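Long-range contact in ER-derived vesicles protein ERV41 (Saccharomyces cerevisiae, PDB 3ZLC), which travels in COPII-coated vesicles and is needed for efficient transport of a subset of secretory proteins from the endoplasmic reticulum to the Golgi: residues A[152-161]-A[174-185]. Residues are numbered along the deposited sequence; the frame is centred on the assembly and turned at random.
Sequences LKFNHVINEF and LDNTAQFNQDEP
Two antiparallel strands of a mixed sheet in the lumenal domain meet here, His156 to Ile158 running against Thr177 to Gln179. His156 and Gln179 form a hydrogen-bonded pair, with His156 N to Gln179 O at 2.8 Å. Ile158 and Thr177 form the next such pair. Between them Val157 and Ala178 are a non-hydrogen-bonded pair, and Val157 CG2 meets Ala178 CB at 3.9 Å on one face.

On the other face the His156 ring lies alongside Gln179, with CE1 3.7 Å from Gln179 CB. With CG between the backbone N and carbonyl carbon (chi1 61°), the ring turns so that His156 ND1 donates to Phe154 O at 2.9 Å, in the ring plane. Tyr191 OH bonds both His156 NE2 and Gln179 NE2. Ile158 CD1 packs on Leu174 CB, and Phe236 of strand 233-240 touches both residues.

Side chains link the two segments on either side of the three-pair ladder. Asn155 OD1 accepts from Asn181 N at 2.8 Å, the donor standing above the amide plane. The same oxygen takes a water shared with Glu184 O. Asn155 ND2 bonds Asn29 OD1 and a second water, shared with Asn181 O. With an alanine here, Asn181 N would probably lose this acceptor, both waters and Asn29 OD1 would lose their amide partner, and the 181-184 turn could shift. At the far end Asp175 OD1 accepts from Phe161 N at 2.9 Å, nearly along its C-O axis.

Asn176 and Thr177 both face Ile158, giving a G1 bulge where the antiparallel ladder starts; just past its other end, Asn181 forms an Asx turn within a type I beta turn.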
loop_
_atom_site.group_PDB
_atom_site.type_symbol
_atom_site.label_atom_id
_atom_site.label_comp_id
_atom_site.label_asym_id
_atom_site.label_seq_id
_atom_site.Cartn_x
_atom_site.Cartn_y
_atom_site.Cartn_z
ATOM N N LEU A 152 -0.855 18.588 2.778
ATOM C CA LEU A 152 -0.538 17.189 3.065
ATOM C C LEU A 152 -1.661 16.496 3.809
ATOM O O LEU A 152 -2.059 16.933 4.887
ATOM C CB LEU A 152 0.713 17.082 3.931
ATOM C CG LEU A 152 2.064 17.453 3.352
ATOM C CD1 LEU A 152 3.139 16.878 4.251
ATOM C CD2 LEU A 152 2.174 16.897 1.952
ATOM N N LYS A 153 -2.164 15.405 3.244
ATOM C CA LYS A 153 -3.177 14.613 3.919
ATOM C C LYS A 153 -2.937 13.167 3.552
ATOM O O LYS A 153 -2.961 12.817 2.368
ATOM C CB LYS A 153 -4.580 15.036 3.481
ATOM C CG LYS A 153 -4.980 16.446 3.888
ATOM C CD LYS A 153 -6.491 16.621 3.853
ATOM C CE LYS A 153 -6.964 17.128 2.511
ATOM N NZ LYS A 153 -6.491 18.516 2.256
ATOM N N PHE A 154 -2.697 12.322 4.553
ATOM C CA PHE A 154 -2.362 10.928 4.266
ATOM C C PHE A 154 -3.518 9.940 4.416
ATOM O O PHE A 154 -3.304 8.726 4.502
ATOM C CB PHE A 154 -1.109 10.498 5.045
ATOM C CG PHE A 154 0.146 11.195 4.569
ATOM C CD1 PHE A 154 0.703 10.876 3.336
ATOM C CD2 PHE A 154 0.749 12.187 5.339
ATOM C CE1 PHE A 154 1.859 11.529 2.879
ATOM C CE2 PHE A 154 1.901 12.844 4.894
ATOM C CZ PHE A 154 2.456 12.515 3.662
ATOM N N ASN A 155 -4.745 10.457 4.411
ATOM C CA ASN A 155 -5.906 9.607 4.151
ATOM C C ASN A 155 -5.609 8.820 2.879
ATOM O O ASN A 155 -5.003 9.337 1.945
ATOM C CB ASN A 155 -7.170 10.456 3.953
ATOM C CG ASN A 155 -7.416 11.403 5.106
ATOM O OD1 ASN A 155 -7.374 11.002 6.266
ATOM N ND2 ASN A 155 -7.653 12.671 4.794
ATOM N N HIS A 156 -5.998 7.553 2.834
ATOM C CA HIS A 156 -5.642 6.776 1.657
ATOM C C HIS A 156 -6.590 5.615 1.450
ATOM O O HIS A 156 -7.296 5.198 2.376
ATOM C CB HIS A 156 -4.192 6.272 1.759
ATOM C CG HIS A 156 -3.944 5.383 2.938
ATOM N ND1 HIS A 156 -3.708 5.878 4.200
ATOM C CD2 HIS A 156 -3.896 4.028 3.050
ATOM C CE1 HIS A 156 -3.524 4.873 5.043
ATOM N NE2 HIS A 156 -3.631 3.742 4.370
ATOM N N VAL A 157 -6.627 5.132 0.212
ATOM C CA VAL A 157 -7.407 3.955 -0.143
ATOM C C VAL A 157 -6.435 2.984 -0.754
ATOM O O VAL A 157 -5.697 3.346 -1.667
ATOM C CB VAL A 157 -8.446 4.278 -1.230
ATOM C CG1 VAL A 157 -9.096 2.980 -1.745
ATOM C CG2 VAL A 157 -9.506 5.224 -0.670
ATOM N N ILE A 158 -6.413 1.753 -0.259
ATOM C CA ILE A 158 -5.554 0.757 -0.880
ATOM C C ILE A 158 -6.451 -0.135 -1.719
ATOM O O ILE A 158 -7.221 -0.930 -1.168
ATOM C CB ILE A 158 -4.812 -0.104 0.188
ATOM C CG1 ILE A 158 -3.865 0.784 1.012
ATOM C CG2 ILE A 158 -4.007 -1.221 -0.493
ATOM C CD1 ILE A 158 -3.398 0.156 2.349
ATOM N N ASN A 159 -6.376 -0.007 -3.041
ATOM C CA ASN A 159 -7.173 -0.879 -3.898
ATOM C C ASN A 159 -6.471 -2.218 -4.049
ATOM O O ASN A 159 -7.120 -3.272 -4.024
ATOM C CB ASN A 159 -7.422 -0.237 -5.268
ATOM C CG ASN A 159 -8.133 1.078 -5.152
ATOM O OD1 ASN A 159 -9.222 1.141 -4.572
ATOM N ND2 ASN A 159 -7.506 2.159 -5.656
ATOM N N GLU A 160 -5.149 -2.167 -4.180
ATOM C CA GLU A 160 -4.324 -3.380 -4.210
ATOM C C GLU A 160 -3.002 -3.169 -3.500
ATOM O O GLU A 160 -2.391 -2.100 -3.613
ATOM C CB GLU A 160 -4.023 -3.822 -5.657
ATOM C CG GLU A 160 -3.220 -5.154 -5.680
ATOM C CD GLU A 160 -2.798 -5.593 -7.077
ATOM O OE1 GLU A 160 -3.051 -4.843 -8.046
ATOM O OE2 GLU A 160 -2.196 -6.691 -7.195
ATOM N N PHE A 161 -2.561 -4.197 -2.775
ATOM C CA PHE A 161 -1.193 -4.272 -2.283
ATOM C C PHE A 161 -0.856 -5.757 -2.167
ATOM O O PHE A 161 -1.392 -6.449 -1.305
ATOM C CB PHE A 161 -1.037 -3.589 -0.924
ATOM C CG PHE A 161 0.390 -3.443 -0.512
ATOM C CD1 PHE A 161 1.194 -2.486 -1.118
ATOM C CD2 PHE A 161 0.947 -4.281 0.451
ATOM C CE1 PHE A 161 2.530 -2.347 -0.764
ATOM C CE2 PHE A 161 2.276 -4.150 0.809
ATOM C CZ PHE A 161 3.071 -3.187 0.198
ATOM N N LEU A 174 -4.776 -6.044 2.800
ATOM C CA LEU A 174 -4.922 -4.593 2.572
ATOM C C LEU A 174 -5.747 -4.216 1.346
ATOM O O LEU A 174 -6.118 -3.051 1.205
ATOM C CB LEU A 174 -3.560 -3.883 2.538
ATOM C CG LEU A 174 -2.753 -4.101 3.821
ATOM C CD1 LEU A 174 -1.416 -3.373 3.702
ATOM C CD2 LEU A 174 -3.536 -3.650 5.060
ATOM N N ASP A 175 -6.069 -5.177 0.476
ATOM C CA ASP A 175 -6.883 -4.873 -0.713
ATOM C C ASP A 175 -8.244 -4.334 -0.327
ATOM O O ASP A 175 -8.889 -4.865 0.586
ATOM C CB ASP A 175 -7.132 -6.131 -1.577
ATOM C CG ASP A 175 -5.926 -6.532 -2.397
ATOM O OD1 ASP A 175 -4.874 -5.885 -2.264
ATOM O OD2 ASP A 175 -6.020 -7.531 -3.144
ATOM N N ASN A 176 -8.699 -3.310 -1.048
ATOM C CA ASN A 176 -10.016 -2.725 -0.812
ATOM C C ASN A 176 -10.216 -2.275 0.649
ATOM O O ASN A 176 -11.226 -2.569 1.276
ATOM C CB ASN A 176 -11.124 -3.700 -1.245
ATOM C CG ASN A 176 -10.925 -4.214 -2.667
ATOM O OD1 ASN A 176 -10.713 -5.407 -2.879
ATOM N ND2 ASN A 176 -10.975 -3.311 -3.645
ATOM N N THR A 177 -9.247 -1.535 1.171
ATOM C CA THR A 177 -9.358 -0.968 2.510
ATOM C C THR A 177 -9.029 0.509 2.408
ATOM O O THR A 177 -8.429 0.938 1.430
ATOM C CB THR A 177 -8.363 -1.608 3.489
ATOM O OG1 THR A 177 -7.034 -1.342 3.043
ATOM C CG2 THR A 177 -8.581 -3.120 3.578
ATOM N N ALA A 178 -9.410 1.281 3.418
ATOM C CA ALA A 178 -9.120 2.713 3.427
ATOM C C ALA A 178 -8.933 3.178 4.864
ATOM O O ALA A 178 -9.534 2.621 5.791
ATOM C CB ALA A 178 -10.266 3.499 2.748
ATOM N N GLN A 179 -8.097 4.193 5.040
ATOM C CA GLN A 179 -7.991 4.887 6.317
ATOM C C GLN A 179 -8.126 6.383 6.068
ATOM O O GLN A 179 -7.525 6.930 5.141
ATOM C CB GLN A 179 -6.660 4.549 7.008
ATOM C CG GLN A 179 -6.612 3.102 7.515
ATOM C CD GLN A 179 -5.603 2.865 8.635
ATOM O OE1 GLN A 179 -5.790 3.326 9.762
ATOM N NE2 GLN A 179 -4.536 2.119 8.330
ATOM N N PHE A 180 -8.935 7.041 6.888
ATOM C CA PHE A 180 -9.053 8.481 6.808
ATOM C C PHE A 180 -9.460 9.062 8.148
ATOM O O PHE A 180 -10.120 8.410 8.957
ATOM C CB PHE A 180 -10.054 8.898 5.729
ATOM C CG PHE A 180 -11.473 8.723 6.133
ATOM C CD1 PHE A 180 -12.155 9.748 6.774
ATOM C CD2 PHE A 180 -12.133 7.538 5.873
ATOM C CE1 PHE A 180 -13.470 9.589 7.161
ATOM C CE2 PHE A 180 -13.454 7.378 6.245
ATOM C CZ PHE A 180 -14.121 8.399 6.896
ATOM N N ASN A 181 -9.078 10.308 8.359
ATOM C CA ASN A 181 -9.396 11.012 9.592
ATOM C C ASN A 181 -9.311 12.477 9.230
ATOM O O ASN A 181 -8.213 13.010 9.056
ATOM C CB ASN A 181 -8.387 10.663 10.701
ATOM C CG ASN A 181 -8.728 11.312 12.047
ATOM O OD1 ASN A 181 -9.353 12.377 12.112
ATOM N ND2 ASN A 181 -8.300 10.671 13.130
ATOM N N GLN A 182 -10.464 13.121 9.095
ATOM C CA GLN A 182 -10.498 14.502 8.641
ATOM C C GLN A 182 -9.874 15.437 9.678
ATOM O O GLN A 182 -9.457 16.548 9.348
ATOM C CB GLN A 182 -11.935 14.914 8.289
ATOM C CG GLN A 182 -12.623 13.960 7.305
ATOM C CD GLN A 182 -13.950 14.488 6.776
ATOM O OE1 GLN A 182 -15.019 13.960 7.097
ATOM N NE2 GLN A 182 -13.884 15.526 5.947
ATOM N N ASP A 183 -9.782 14.963 10.919
ATOM C CA ASP A 183 -9.183 15.740 12.001
ATOM C C ASP A 183 -7.675 15.485 12.157
ATOM O O ASP A 183 -6.971 16.272 12.780
ATOM C CB ASP A 183 -9.915 15.457 13.318
ATOM C CG ASP A 183 -11.363 15.925 13.292
ATOM O OD1 ASP A 183 -11.670 16.881 12.548
ATOM O OD2 ASP A 183 -12.194 15.331 14.016
ATOM N N GLU A 184 -7.179 14.391 11.594
ATOM C CA GLU A 184 -5.750 14.101 11.667
ATOM C C GLU A 184 -5.156 13.808 10.288
ATOM O O GLU A 184 -4.799 12.663 10.002
ATOM C CB GLU A 184 -5.483 12.918 12.614
ATOM C CG GLU A 184 -5.995 13.100 14.057
ATOM C CD GLU A 184 -5.289 14.217 14.808
ATOM O OE1 GLU A 184 -4.149 14.568 14.435
ATOM O OE2 GLU A 184 -5.876 14.747 15.777
ATOM N N PRO A 185 -5.034 14.846 9.433
ATOM C CA PRO A 185 -4.481 14.660 8.081
ATOM C C PRO A 185 -3.030 14.184 8.064
ATOM O O PRO A 185 -2.640 13.488 7.125
ATOM C CB PRO A 185 -4.555 16.074 7.464
ATOM C CG PRO A 185 -4.665 17.025 8.640
ATOM C CD PRO A 185 -5.443 16.243 9.679
HETATM O O HOH W 1 -5.133 10.673 7.788
HETATM O O HOH W 2 -7.470 14.513 6.913
HETATM O O HOH W 3 -11.111 -0.386 -2.919
HETATM O O HOH W 4 -7.627 -6.157 -5.309
#